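Local coordinates for protein aminoglycoside N(3)-acetyltransferase (Streptomyces griseus, PDB 7LAP) that probably transfers an acetyl group to the 3-amino group of aminoglycoside antibiotics, a modification that confers resistance to these drugs, at residues T46-I51 and N118-E123; D83-D88 and E208-V213; P200-V205 and G230-S235; F204-Q209 and W219-D224. All coordinates share one frame; numbering follows the deposited sequence.

Contact 1: residues T46-I51 and N118-E123; sequences TRLSAI and NGRLPE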
loop_
_atom_site.group_PDB
_atom_site.type_symbol
_atom_site.label_atom_id
_atom_site.label_comp_id
_atom_site.label_asym_id
_atom_site.label_seq_id
_atom_site.Cartn_x
_atom_site.Cartn_y
_atom_site.Cartn_z
ATOM N N THR B 46 -4.729 -11.804 7.405
ATOM C CA THR B 46 -5.890 -11.619 6.543
ATOM C C THR B 46 -5.541 -11.950 5.101
ATOM O O THR B 46 -4.514 -11.496 4.578
ATOM C CB THR B 46 -6.419 -10.187 6.609
ATOM O OG1 THR B 46 -6.555 -9.795 7.970
ATOM C CG2 THR B 46 -7.817 -10.097 5.888
ATOM N N ARG B 47 -6.423 -12.695 4.444
ATOM C CA ARG B 47 -6.400 -12.796 2.986
ATOM C C ARG B 47 -7.712 -12.159 2.533
ATOM O O ARG B 47 -8.773 -12.789 2.526
ATOM C CB ARG B 47 -6.215 -14.247 2.543
ATOM C CG ARG B 47 -6.140 -14.434 1.050
ATOM C CD ARG B 47 -5.434 -15.754 0.700
ATOM N NE ARG B 47 -4.012 -15.645 0.996
ATOM C CZ ARG B 47 -3.159 -16.657 0.915
ATOM N NH1 ARG B 47 -3.598 -17.853 0.556
ATOM N NH2 ARG B 47 -1.886 -16.471 1.207
ATOM N N LEU B 48 -7.635 -10.873 2.190
ATOM C CA LEU B 48 -8.838 -10.067 2.051
ATOM C C LEU B 48 -9.777 -10.609 0.973
ATOM O O LEU B 48 -10.990 -10.648 1.176
ATOM C CB LEU B 48 -8.449 -8.614 1.755
ATOM C CG LEU B 48 -9.565 -7.605 1.466
ATOM C CD1 LEU B 48 -10.524 -7.439 2.684
ATOM C CD2 LEU B 48 -8.938 -6.235 1.110
ATOM N N SER B 49 -9.254 -11.019 -0.183
ATOM C CA SER B 49 -10.144 -11.503 -1.239
ATOM C C SER B 49 -10.869 -12.790 -0.854
ATOM O O SER B 49 -11.910 -13.103 -1.439
ATOM C CB SER B 49 -9.351 -11.737 -2.530
ATOM O OG SER B 49 -8.810 -10.510 -2.962
ATOM N N ALA B 50 -10.316 -13.571 0.077
ATOM C CA ALA B 50 -10.989 -14.793 0.518
ATOM C C ALA B 50 -12.326 -14.474 1.171
ATOM O O ALA B 50 -13.252 -15.286 1.114
ATOM C CB ALA B 50 -10.107 -15.561 1.517
ATOM N N ILE B 51 -12.437 -13.306 1.810
ATOM C CA ILE B 51 -13.706 -12.900 2.415
ATOM C C ILE B 51 -14.774 -12.702 1.344
ATOM O O ILE B 51 -15.948 -13.012 1.560
ATOM C CB ILE B 51 -13.508 -11.621 3.256
ATOM C CG1 ILE B 51 -12.469 -11.860 4.347
ATOM C CG2 ILE B 51 -14.828 -11.152 3.890
ATOM C CD1 ILE B 51 -12.069 -10.556 5.172
ATOM N N ASN B 118 2.390 -9.329 3.380
ATOM C CA ASN B 118 1.342 -9.366 4.396
ATOM C C ASN B 118 0.014 -8.781 3.907
ATOM O O ASN B 118 -0.998 -8.904 4.611
ATOM C CB ASN B 118 1.826 -8.659 5.661
ATOM C CG ASN B 118 3.014 -9.372 6.285
ATOM O OD1 ASN B 118 3.223 -10.563 6.037
ATOM N ND2 ASN B 118 3.826 -8.644 7.040
ATOM N N GLY B 119 -0.021 -8.216 2.706
ATOM C CA GLY B 119 -1.278 -7.794 2.113
ATOM C C GLY B 119 -1.676 -6.429 2.630
ATOM O O GLY B 119 -0.949 -5.774 3.375
ATOM N N ARG B 120 -2.831 -5.990 2.232
ATOM C CA ARG B 120 -3.289 -4.705 2.604
ATOM C C ARG B 120 -3.672 -4.470 4.040
ATOM O O ARG B 120 -3.681 -3.359 4.455
ATOM C CB ARG B 120 -4.438 -4.289 1.708
ATOM C CG ARG B 120 -4.070 -3.941 0.296
ATOM C CD ARG B 120 -5.304 -3.991 -0.578
ATOM N NE ARG B 120 -5.988 -2.738 -0.501
ATOM C CZ ARG B 120 -7.263 -2.534 -0.737
ATOM N NH1 ARG B 120 -8.048 -3.499 -1.112
ATOM N NH2 ARG B 120 -7.727 -1.327 -0.607
ATOM N N LEU B 121 -4.004 -5.487 4.793
ATOM C CA LEU B 121 -4.566 -5.153 6.114
ATOM C C LEU B 121 -3.529 -4.583 7.094
ATOM O O LEU B 121 -3.838 -3.613 7.804
ATOM C CB LEU B 121 -5.283 -6.352 6.756
ATOM C CG LEU B 121 -6.810 -6.281 6.726
ATOM C CD1 LEU B 121 -7.324 -5.046 7.500
ATOM C CD2 LEU B 121 -7.310 -6.288 5.240
ATOM N N PRO B 122 -2.317 -5.159 7.213
ATOM C CA PRO B 122 -1.335 -4.549 8.149
ATOM C C PRO B 122 -0.964 -3.137 7.761
ATOM O O PRO B 122 -0.771 -2.285 8.626
ATOM C CB PRO B 122 -0.126 -5.497 8.063
ATOM C CG PRO B 122 -0.769 -6.847 7.727
ATOM C CD PRO B 122 -1.867 -6.478 6.737
ATOM N N GLU B 123 -0.881 -2.855 6.462
ATOM C CA GLU B 123 -0.548 -1.503 6.048
ATOM C C GLU B 123 -1.710 -0.544 6.316
ATOM O O GLU B 123 -1.480 0.625 6.631
ATOM C CB GLU B 123 -0.133 -1.508 4.573
ATOM C CG GLU B 123 0.182 -0.167 4.012
ATOM C CD GLU B 123 1.628 0.312 4.310
ATOM O OE1 GLU B 123 2.315 -0.285 5.184
ATOM O OE2 GLU B 123 2.036 1.325 3.688
HETATM O O HOH W 1 -2.290 -10.061 7.048
HETATM O O HOH W 2 -3.705 -8.325 4.427
#
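Thr46 and Leu121 bring the two backbones closest, with their CA atoms 6.6 Å apart, where strand 41-46 ends and helix 120-126 begins. No direct hydrogen bond links the two segments; two waters do the work. One accepts from Thr46 N and donates to Asn118 O, 3.0 Å from that oxygen. The second donates to Asn118 O over 2.8 Å and, in a long bond of 3.3 Å, to Thr46 O, and it accepts from Leu121 N in the first turn of the helix. Asn118 O is thus gripped by both waters.

Beside this wet seam the side chains pack. The Thr46 side chain crosses that of Leu121 at a slant: Thr46 OG1 lies 3.7 Å from Leu121 CG. Chi1 of -49° sets OG1 beside the backbone N, which puts CG2 anti to it, and Thr46 CG2 meets Leu121 CD2 at 3.9 Å. Leu48 CD1 approaches the same CD2 more loosely. Its other methyl, Leu48 CD2, comes to 3.6 Å from Arg120 NH1, slanting against the guanidinium. Pro58 and Ile62 of helix 58-69 pack against Leu121 as well.

The chemistry is therefore split: apolar branches meet directly, the main-chain polar groups at the strand end and helix start meet through water, and the arginine beside Leu48 spends its charge on Asp83 and Glu113 of the second subunit, to which NH2 makes salt bridges.

Contact 2: residues D83-D88 and E208-V213; sequences DAPPYD and EQPIEV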
loop_
_atom_site.group_PDB
_atom_site.type_symbol
_atom_site.label_atom_id
_atom_site.label_comp_id
_atom_site.label_asym_id
_atom_site.label_seq_id
_atom_site.Cartn_x
_atom_site.Cartn_y
_atom_site.Cartn_z
ATOM N N ASP B 83 11.052 -2.412 2.332
ATOM C CA ASP B 83 12.212 -1.900 1.608
ATOM C C ASP B 83 13.482 -1.933 2.452
ATOM O O ASP B 83 14.358 -1.082 2.293
ATOM C CB ASP B 83 11.894 -0.493 1.120
ATOM C CG ASP B 83 10.636 -0.497 0.263
ATOM O OD1 ASP B 83 10.667 -1.204 -0.740
ATOM O OD2 ASP B 83 9.603 0.095 0.640
ATOM N N ALA B 84 13.588 -2.915 3.349
ATOM C CA ALA B 84 14.816 -3.115 4.112
ATOM C C ALA B 84 15.941 -3.547 3.181
ATOM O O ALA B 84 15.686 -4.164 2.155
ATOM C CB ALA B 84 14.600 -4.184 5.175
ATOM N N PRO B 85 17.196 -3.232 3.507
ATOM C CA PRO B 85 18.299 -3.828 2.769
ATOM C C PRO B 85 18.269 -5.334 2.949
ATOM O O PRO B 85 17.898 -5.827 4.023
ATOM C CB PRO B 85 19.552 -3.205 3.415
ATOM C CG PRO B 85 19.133 -2.890 4.805
ATOM C CD PRO B 85 17.676 -2.446 4.665
ATOM N N PRO B 86 18.596 -6.100 1.915
ATOM C CA PRO B 86 18.586 -7.563 2.057
ATOM C C PRO B 86 19.591 -8.021 3.110
ATOM O O PRO B 86 20.611 -7.371 3.337
ATOM C CB PRO B 86 18.974 -8.057 0.659
ATOM C CG PRO B 86 19.769 -6.908 0.058
ATOM C CD PRO B 86 19.130 -5.656 0.618
ATOM N N TYR B 87 19.271 -9.142 3.778
ATOM C CA TYR B 87 20.171 -9.692 4.793
ATOM C C TYR B 87 21.570 -9.885 4.239
ATOM O O TYR B 87 22.563 -9.594 4.913
ATOM C CB TYR B 87 19.664 -11.038 5.297
ATOM C CG TYR B 87 18.522 -10.997 6.280
ATOM C CD1 TYR B 87 17.924 -9.802 6.656
ATOM C CD2 TYR B 87 18.032 -12.180 6.825
ATOM C CE1 TYR B 87 16.864 -9.788 7.561
ATOM C CE2 TYR B 87 16.981 -12.183 7.714
ATOM C CZ TYR B 87 16.396 -10.989 8.084
ATOM O OH TYR B 87 15.347 -11.027 8.983
ATOM N N ASP B 88 21.653 -10.373 3.002
ATOM C CA ASP B 88 22.882 -10.786 2.345
ATOM C C ASP B 88 23.511 -9.689 1.503
ATOM O O ASP B 88 24.317 -9.998 0.620
ATOM C CB ASP B 88 22.596 -11.982 1.439
ATOM C CG ASP B 88 21.522 -11.671 0.400
ATOM O OD1 ASP B 88 20.341 -11.486 0.781
ATOM O OD2 ASP B 88 21.867 -11.576 -0.799
ATOM N N GLU B 208 22.440 -6.685 9.417
ATOM C CA GLU B 208 22.508 -5.294 9.817
ATOM C C GLU B 208 21.395 -4.534 9.127
ATOM O O GLU B 208 20.964 -4.903 8.042
ATOM C CB GLU B 208 23.848 -4.683 9.474
ATOM C CG GLU B 208 24.981 -5.544 9.944
ATOM C CD GLU B 208 26.285 -5.126 9.339
ATOM O OE1 GLU B 208 26.664 -3.954 9.531
ATOM O OE2 GLU B 208 26.918 -5.961 8.661
ATOM N N GLN B 209 20.909 -3.488 9.779
ATOM C CA GLN B 209 19.859 -2.688 9.173
ATOM C C GLN B 209 19.972 -1.291 9.745
ATOM O O GLN B 209 20.378 -1.128 10.904
ATOM C CB GLN B 209 18.469 -3.288 9.428
ATOM C CG GLN B 209 18.015 -4.237 8.289
ATOM C CD GLN B 209 16.739 -4.955 8.610
ATOM O OE1 GLN B 209 16.014 -4.562 9.517
ATOM N NE2 GLN B 209 16.438 -6.003 7.861
ATOM N N PRO B 210 19.679 -0.267 8.949
ATOM C CA PRO B 210 19.791 1.108 9.436
ATOM C C PRO B 210 18.553 1.490 10.237
ATOM O O PRO B 210 17.415 1.306 9.787
ATOM C CB PRO B 210 19.908 1.930 8.149
ATOM C CG PRO B 210 19.190 1.109 7.129
ATOM C CD PRO B 210 19.370 -0.335 7.505
ATOM N N ILE B 211 18.790 2.026 11.435
ATOM C CA ILE B 211 17.749 2.606 12.264
ATOM C C ILE B 211 18.120 4.055 12.595
ATOM O O ILE B 211 19.206 4.546 12.284
ATOM C CB ILE B 211 17.491 1.787 13.548
ATOM C CG1 ILE B 211 18.762 1.669 14.382
ATOM C CG2 ILE B 211 16.986 0.394 13.193
ATOM C CD1 ILE B 211 18.526 1.572 15.892
ATOM N N GLU B 212 17.163 4.738 13.201
ATOM C CA GLU B 212 17.269 6.136 13.571
ATOM C C GLU B 212 17.159 6.218 15.092
ATOM O O GLU B 212 16.104 5.902 15.658
ATOM C CB GLU B 212 16.175 6.936 12.871
ATOM C CG GLU B 212 15.939 8.301 13.450
ATOM C CD GLU B 212 15.448 9.273 12.406
ATOM O OE1 GLU B 212 15.821 9.108 11.218
ATOM O OE2 GLU B 212 14.699 10.204 12.774
ATOM N N VAL B 213 18.251 6.600 15.754
ATOM C CA VAL B 213 18.268 6.773 17.206
ATOM C C VAL B 213 18.917 8.106 17.532
ATOM O O VAL B 213 19.984 8.430 16.997
ATOM C CB VAL B 213 19.003 5.629 17.938
ATOM C CG1 VAL B 213 18.125 4.362 17.982
ATOM C CG2 VAL B 213 20.335 5.346 17.289
#
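The Tyr87 ring meets Gln209 at its edge: Gln209 NE2 lies near the ring plane, 3.8 Å from Tyr87 CE1, and the amide is turned 41° from the ring. The same ring stacks with that of Tyr207. Tyr87 OH and Gln209 NE2 both bond to Asp138, OH to OD2 and NE2 to OD1, so one carboxylate gathers the polar ends of both side chains and would hold the amide's rotation.

The rest is van der Waals contact. Ala84 CB sits 3.7 Å from Gln209 NE2, so the amide end is flanked by the alanine methyl as well as by the tyrosine edge. Further back, Pro85 lays its ring across the stem of Gln209, with Pro85 CG 3.9 Å from Gln209 CG. The same Pro85 CG meets Pro210 CD at 3.7 Å, an apolar contact between the two pyrrolidine rings. Beyond CG the glutamine chain is extended (chi2 173°), which carries its amide past the proline to Ala84 and Tyr87.

Segment 83-88 belongs to the loop between strand 74-78 and helix 94-103, and it lies against strand 204-213 of the hairpin. His104 also touches Pro85, while Trp219 of strand 216-225 packs on Pro210. Pro86 packs on Tyr53 of the second subunit, so this loop reaches from the hairpin to the dimer interface.

Contact 3: residues P200-V205 and G230-S235; sequences PGKRFV and GAFDYS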
loop_
_atom_site.group_PDB
_atom_site.type_symbol
_atom_site.label_atom_id
_atom_site.label_comp_id
_atom_site.label_asym_id
_atom_site.label_seq_id
_atom_site.Cartn_x
_atom_site.Cartn_y
_atom_site.Cartn_z
ATOM N N PRO B 200 18.198 -29.422 19.733
ATOM C CA PRO B 200 19.468 -29.253 19.018
ATOM C C PRO B 200 19.246 -28.781 17.589
ATOM O O PRO B 200 18.215 -29.054 16.969
ATOM C CB PRO B 200 20.077 -30.660 19.049
ATOM C CG PRO B 200 18.889 -31.566 19.092
ATOM C CD PRO B 200 17.871 -30.847 19.944
ATOM N N GLY B 201 20.236 -28.059 17.073
ATOM C CA GLY B 201 20.192 -27.590 15.705
ATOM C C GLY B 201 19.460 -26.288 15.485
ATOM O O GLY B 201 18.967 -26.055 14.377
ATOM N N LYS B 202 19.381 -25.427 16.494
ATOM C CA LYS B 202 18.639 -24.181 16.362
ATOM C C LYS B 202 19.386 -23.207 15.452
ATOM O O LYS B 202 20.597 -23.016 15.590
ATOM C CB LYS B 202 18.403 -23.560 17.734
ATOM C CG LYS B 202 17.255 -22.550 17.771
ATOM C CD LYS B 202 16.910 -22.248 19.204
ATOM C CE LYS B 202 15.741 -21.346 19.296
ATOM N NZ LYS B 202 15.162 -21.371 20.658
ATOM N N ARG B 203 18.657 -22.594 14.521
ATOM C CA ARG B 203 19.237 -21.736 13.497
ATOM C C ARG B 203 19.061 -20.274 13.871
ATOM O O ARG B 203 17.949 -19.833 14.187
ATOM C CB ARG B 203 18.599 -21.999 12.133
ATOM C CG ARG B 203 18.913 -23.360 11.550
ATOM C CD ARG B 203 17.760 -23.907 10.731
ATOM N NE ARG B 203 18.153 -25.156 10.090
ATOM C CZ ARG B 203 18.053 -25.402 8.784
ATOM N NH1 ARG B 203 17.545 -24.482 7.972
ATOM N NH2 ARG B 203 18.452 -26.573 8.292
ATOM N N PHE B 204 20.149 -19.520 13.798
ATOM C CA PHE B 204 20.140 -18.108 14.122
ATOM C C PHE B 204 20.654 -17.309 12.933
ATOM O O PHE B 204 21.364 -17.827 12.068
ATOM C CB PHE B 204 20.972 -17.834 15.376
ATOM C CG PHE B 204 20.358 -18.390 16.631
ATOM C CD1 PHE B 204 19.388 -17.671 17.317
ATOM C CD2 PHE B 204 20.748 -19.628 17.126
ATOM C CE1 PHE B 204 18.818 -18.177 18.483
ATOM C CE2 PHE B 204 20.185 -20.140 18.287
ATOM C CZ PHE B 204 19.216 -19.415 18.962
ATOM N N VAL B 205 20.263 -16.036 12.888
ATOM C CA VAL B 205 20.678 -15.130 11.826
ATOM C C VAL B 205 21.300 -13.897 12.453
ATOM O O VAL B 205 20.970 -13.509 13.580
ATOM C CB VAL B 205 19.503 -14.734 10.898
ATOM C CG1 VAL B 205 19.086 -15.924 10.071
ATOM C CG2 VAL B 205 18.315 -14.204 11.704
ATOM N N GLY B 230 13.062 -21.242 8.941
ATOM C CA GLY B 230 12.774 -22.084 10.082
ATOM C C GLY B 230 13.901 -22.096 11.086
ATOM O O GLY B 230 15.081 -22.153 10.717
ATOM N N ALA B 231 13.550 -22.034 12.367
ATOM C CA ALA B 231 14.569 -22.024 13.407
ATOM C C ALA B 231 15.213 -23.392 13.614
ATOM O O ALA B 231 16.212 -23.498 14.336
ATOM C CB ALA B 231 13.952 -21.511 14.707
ATOM N N PHE B 232 14.680 -24.440 13.001
ATOM C CA PHE B 232 15.283 -25.761 13.084
ATOM C C PHE B 232 15.246 -26.390 11.707
ATOM O O PHE B 232 14.639 -25.858 10.773
ATOM C CB PHE B 232 14.554 -26.660 14.087
ATOM C CG PHE B 232 14.473 -26.083 15.464
ATOM C CD1 PHE B 232 13.457 -25.207 15.801
ATOM C CD2 PHE B 232 15.420 -26.406 16.419
ATOM C CE1 PHE B 232 13.391 -24.653 17.067
ATOM C CE2 PHE B 232 15.353 -25.858 17.685
ATOM C CZ PHE B 232 14.342 -24.984 18.008
ATOM N N ASP B 233 15.894 -27.535 11.572
ATOM C CA ASP B 233 15.613 -28.383 10.429
ATOM C C ASP B 233 14.437 -29.261 10.821
ATOM O O ASP B 233 14.561 -30.133 11.689
ATOM C CB ASP B 233 16.815 -29.217 9.997
ATOM C CG ASP B 233 16.545 -29.951 8.704
ATOM O OD1 ASP B 233 15.374 -29.968 8.267
ATOM O OD2 ASP B 233 17.496 -30.483 8.100
ATOM N N TYR B 234 13.299 -29.012 10.195
ATOM C CA TYR B 234 12.100 -29.805 10.385
ATOM C C TYR B 234 12.011 -30.990 9.427
ATOM O O TYR B 234 10.922 -31.545 9.254
ATOM C CB TYR B 234 10.886 -28.911 10.217
ATOM C CG TYR B 234 10.813 -27.752 11.177
ATOM C CD1 TYR B 234 10.369 -27.938 12.477
ATOM C CD2 TYR B 234 11.153 -26.467 10.776
ATOM C CE1 TYR B 234 10.270 -26.881 13.350
ATOM C CE2 TYR B 234 11.048 -25.403 11.634
ATOM C CZ TYR B 234 10.609 -25.613 12.925
ATOM O OH TYR B 234 10.505 -24.551 13.800
ATOM N N SER B 235 13.133 -31.374 8.804
ATOM C CA SER B 235 13.176 -32.471 7.836
ATOM C C SER B 235 12.548 -33.755 8.355
ATOM O O SER B 235 11.834 -34.453 7.630
ATOM C CB SER B 235 14.623 -32.753 7.453
ATOM O OG SER B 235 15.259 -33.469 8.505
#
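Arg203 N donates to Ala231 O over 2.6 Å, at 159° on the hydrogen. Ala231 O also takes a CA-H contact from Lys202 CA, 3.2 Å away, so two consecutive residues close on one carbonyl.

Arg203 then runs along the other segment. Arg203 CD lies 3.2 Å from Gly230 O, and Phe232 O stands over one face of the guanidinium, offset toward the rim. Arg203 and Asp233 lie side by side, but Arg203 NH2 and Asp233 OD2 are 4.0 Å apart, beyond a salt bridge. Asp233 OD1 instead accepts from Ser235 N, an Asx turn that would steady the carboxylate.

Lys202, extended to its end, slants past the Phe232 ring, Lys202 CG lying 3.8 Å from Phe232 CZ; its NZ bonds to Ala197 O and Glu194 O. The lead-in to strand 204-213 thus meets the end of helix 189-196 through Lys202, and the loop after strand 216-225 meets helix 273-289 through Phe232, which packs on Ile284 and Leu288.

Contact 4: residues F204-Q209 and W219-D224; sequences FVTYEQ and WRTFRD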
loop_
_atom_site.group_PDB
_atom_site.type_symbol
_atom_site.label_atom_id
_atom_site.label_comp_id
_atom_site.label_asym_id
_atom_site.label_seq_id
_atom_site.Cartn_x
_atom_site.Cartn_y
_atom_site.Cartn_z
ATOM N N PHE B 204 20.149 -19.520 13.798
ATOM C CA PHE B 204 20.140 -18.108 14.122
ATOM C C PHE B 204 20.654 -17.309 12.933
ATOM O O PHE B 204 21.364 -17.827 12.068
ATOM C CB PHE B 204 20.972 -17.834 15.376
ATOM C CG PHE B 204 20.358 -18.390 16.631
ATOM C CD1 PHE B 204 19.388 -17.671 17.317
ATOM C CD2 PHE B 204 20.748 -19.628 17.126
ATOM C CE1 PHE B 204 18.818 -18.177 18.483
ATOM C CE2 PHE B 204 20.185 -20.140 18.287
ATOM C CZ PHE B 204 19.216 -19.415 18.962
ATOM N N VAL B 205 20.263 -16.036 12.888
ATOM C CA VAL B 205 20.678 -15.130 11.826
ATOM C C VAL B 205 21.300 -13.897 12.453
ATOM O O VAL B 205 20.970 -13.509 13.580
ATOM C CB VAL B 205 19.503 -14.734 10.898
ATOM C CG1 VAL B 205 19.086 -15.924 10.071
ATOM C CG2 VAL B 205 18.315 -14.204 11.704
ATOM N N THR B 206 22.240 -13.303 11.722
ATOM C CA THR B 206 22.827 -12.013 12.048
ATOM C C THR B 206 22.754 -11.163 10.795
ATOM O O THR B 206 23.130 -11.625 9.712
ATOM C CB THR B 206 24.276 -12.153 12.504
ATOM O OG1 THR B 206 24.320 -12.854 13.744
ATOM C CG2 THR B 206 24.904 -10.792 12.685
ATOM N N TYR B 207 22.231 -9.948 10.926
ATOM C CA TYR B 207 22.115 -9.043 9.793
ATOM C C TYR B 207 22.282 -7.628 10.322
ATOM O O TYR B 207 22.292 -7.391 11.534
ATOM C CB TYR B 207 20.776 -9.234 9.047
ATOM C CG TYR B 207 19.598 -9.068 9.961
ATOM C CD1 TYR B 207 19.097 -10.146 10.682
ATOM C CD2 TYR B 207 19.014 -7.815 10.147
ATOM C CE1 TYR B 207 18.029 -9.983 11.549
ATOM C CE2 TYR B 207 17.953 -7.644 11.002
ATOM C CZ TYR B 207 17.463 -8.728 11.694
ATOM O OH TYR B 207 16.425 -8.539 12.554
ATOM N N GLU B 208 22.440 -6.685 9.417
ATOM C CA GLU B 208 22.508 -5.294 9.817
ATOM C C GLU B 208 21.395 -4.534 9.127
ATOM O O GLU B 208 20.964 -4.903 8.042
ATOM C CB GLU B 208 23.848 -4.683 9.474
ATOM C CG GLU B 208 24.981 -5.544 9.944
ATOM C CD GLU B 208 26.285 -5.126 9.339
ATOM O OE1 GLU B 208 26.664 -3.954 9.531
ATOM O OE2 GLU B 208 26.918 -5.961 8.661
ATOM N N GLN B 209 20.909 -3.488 9.779
ATOM C CA GLN B 209 19.859 -2.688 9.173
ATOM C C GLN B 209 19.972 -1.291 9.745
ATOM O O GLN B 209 20.378 -1.128 10.904
ATOM C CB GLN B 209 18.469 -3.288 9.428
ATOM C CG GLN B 209 18.015 -4.237 8.289
ATOM C CD GLN B 209 16.739 -4.955 8.610
ATOM O OE1 GLN B 209 16.014 -4.562 9.517
ATOM N NE2 GLN B 209 16.438 -6.003 7.861
ATOM N N TRP B 219 23.707 2.330 11.639
ATOM C CA TRP B 219 23.550 0.903 11.403
ATOM C C TRP B 219 23.616 0.160 12.731
ATOM O O TRP B 219 24.245 0.618 13.690
ATOM C CB TRP B 219 24.629 0.392 10.443
ATOM C CG TRP B 219 24.348 0.822 9.044
ATOM C CD1 TRP B 219 24.603 2.047 8.504
ATOM C CD2 TRP B 219 23.664 0.066 8.027
ATOM N NE1 TRP B 219 24.147 2.091 7.211
ATOM C CE2 TRP B 219 23.570 0.888 6.892
ATOM C CE3 TRP B 219 23.146 -1.229 7.964
ATOM C CZ2 TRP B 219 22.974 0.455 5.692
ATOM C CZ3 TRP B 219 22.549 -1.658 6.784
ATOM C CH2 TRP B 219 22.469 -0.818 5.663
ATOM N N ARG B 220 22.920 -0.975 12.794
ATOM C CA ARG B 220 22.942 -1.835 13.966
ATOM C C ARG B 220 22.976 -3.280 13.497
ATOM O O ARG B 220 22.381 -3.618 12.473
ATOM C CB ARG B 220 21.718 -1.604 14.884
ATOM C CG ARG B 220 21.869 -2.229 16.252
ATOM C CD ARG B 220 20.766 -1.865 17.237
ATOM N NE ARG B 220 21.027 -2.449 18.560
ATOM C CZ ARG B 220 21.074 -3.759 18.840
ATOM N NH1 ARG B 220 20.824 -4.682 17.905
ATOM N NH2 ARG B 220 21.343 -4.156 20.085
ATOM N N THR B 221 23.676 -4.122 14.242
ATOM C CA THR B 221 23.689 -5.560 14.001
ATOM C C THR B 221 22.629 -6.214 14.876
ATOM O O THR B 221 22.492 -5.872 16.055
ATOM C CB THR B 221 25.073 -6.146 14.309
ATOM O OG1 THR B 221 26.016 -5.660 13.350
ATOM C CG2 THR B 221 25.047 -7.655 14.254
ATOM N N PHE B 222 21.878 -7.141 14.294
ATOM C CA PHE B 222 20.756 -7.792 14.948
ATOM C C PHE B 222 20.954 -9.295 14.943
ATOM O O PHE B 222 21.458 -9.863 13.966
ATOM C CB PHE B 222 19.427 -7.476 14.241
ATOM C CG PHE B 222 19.078 -6.029 14.261
ATOM C CD1 PHE B 222 19.550 -5.180 13.266
ATOM C CD2 PHE B 222 18.324 -5.500 15.307
ATOM C CE1 PHE B 222 19.243 -3.827 13.285
ATOM C CE2 PHE B 222 18.006 -4.145 15.334
ATOM C CZ PHE B 222 18.469 -3.300 14.319
ATOM N N ARG B 223 20.523 -9.934 16.023
ATOM C CA ARG B 223 20.498 -11.384 16.111
ATOM C C ARG B 223 19.069 -11.830 16.348
ATOM O O ARG B 223 18.355 -11.217 17.143
ATOM C CB ARG B 223 21.401 -11.888 17.238
ATOM C CG ARG B 223 21.400 -13.396 17.363
ATOM C CD ARG B 223 22.290 -13.830 18.484
ATOM N NE ARG B 223 21.926 -15.138 19.023
ATOM C CZ ARG B 223 22.480 -16.288 18.642
ATOM N NH1 ARG B 223 23.425 -16.306 17.701
ATOM N NH2 ARG B 223 22.094 -17.421 19.215
ATOM N N ASP B 224 18.664 -12.907 15.673
ATOM C CA ASP B 224 17.304 -13.429 15.736
ATOM C C ASP B 224 17.380 -14.919 15.424
ATOM O O ASP B 224 18.405 -15.418 14.958
ATOM C CB ASP B 224 16.382 -12.679 14.745
ATOM C CG ASP B 224 14.880 -13.024 14.912
ATOM O OD1 ASP B 224 14.479 -13.548 15.980
ATOM O OD2 ASP B 224 14.090 -12.735 13.984
HETATM O O HOH W 3 14.589 -10.280 12.862
#
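Backbone hydrogen bonds come first: Val205 pairs with Asp224, Tyr207 with Phe222 and Gln209 with Arg220, each a hydrogen-bonded antiparallel pair. Phe222 N to Tyr207 O, at 2.8 Å, is nearly straight along the carbonyl. Thr206-Arg223 and Glu208-Thr221 are the non-hydrogen-bonded pairs between them, and there CA-H groups face carbonyl oxygens, as with Glu208 CA 3.1 Å from Arg220 O.

Among aromatic and apolar contacts, Phe222 CB sits over one face of the Tyr207 ring, 3.5 Å from Tyr207 CZ. Chi1 of 56° puts Tyr207 CG between its own backbone N and carbonyl carbon, bringing the ring face over Phe222 CB. The two rings are near parallel but slid apart, barely overlapping. Strands 204-213 and 216-225 form a two-stranded beta hairpin, in which segments 204-209 and 219-224 run at 157° to each other. Toward the turn end of the segments, Trp219 CE3 packs 3.6 Å from Gln209 C, while its NE1 bonds to Arg101 O. Thr206 CG2 meets Thr221 CG2 at 3.5 Å.

Charged and polar groups take the rest. The Arg223 guanidinium lies flat on Phe204, planes 21° apart, in a cation-pi stack with Arg223 CZ 3.9 Å from the Phe204 ring centroid. Glu208 CG lies beside Thr221 OG1, the carboxylate continuing to Arg101. On the face with Tyr207, a water donates to Asp224 OD2, and Asp224 OD1 bonds to His161.

How the contacts relate
From the N terminus, the chain first reaches 46-51, then 83-88 of contact 2, before 118-123 closes contact 1 over 66 intervening residues; contacts 1 and 2 therefore cross. Contact 1 ties the end of a central-sheet strand to helix 120-126, whereas the other three gather on strand 204-213. Contact 3 opens at 200-205 before contact 2 closes at 208-213, so these two cross as well. Contact 2 brings the loop after strand 74-78 to that strand. Contact 4 closes the hairpin and lies within the span of contact 3, which closes just beyond it at 230-235. Contacts 2 and 4 share Glu208 and Gln209. Contact 1 lies apart, its centre about 28 Å from that of contact 4.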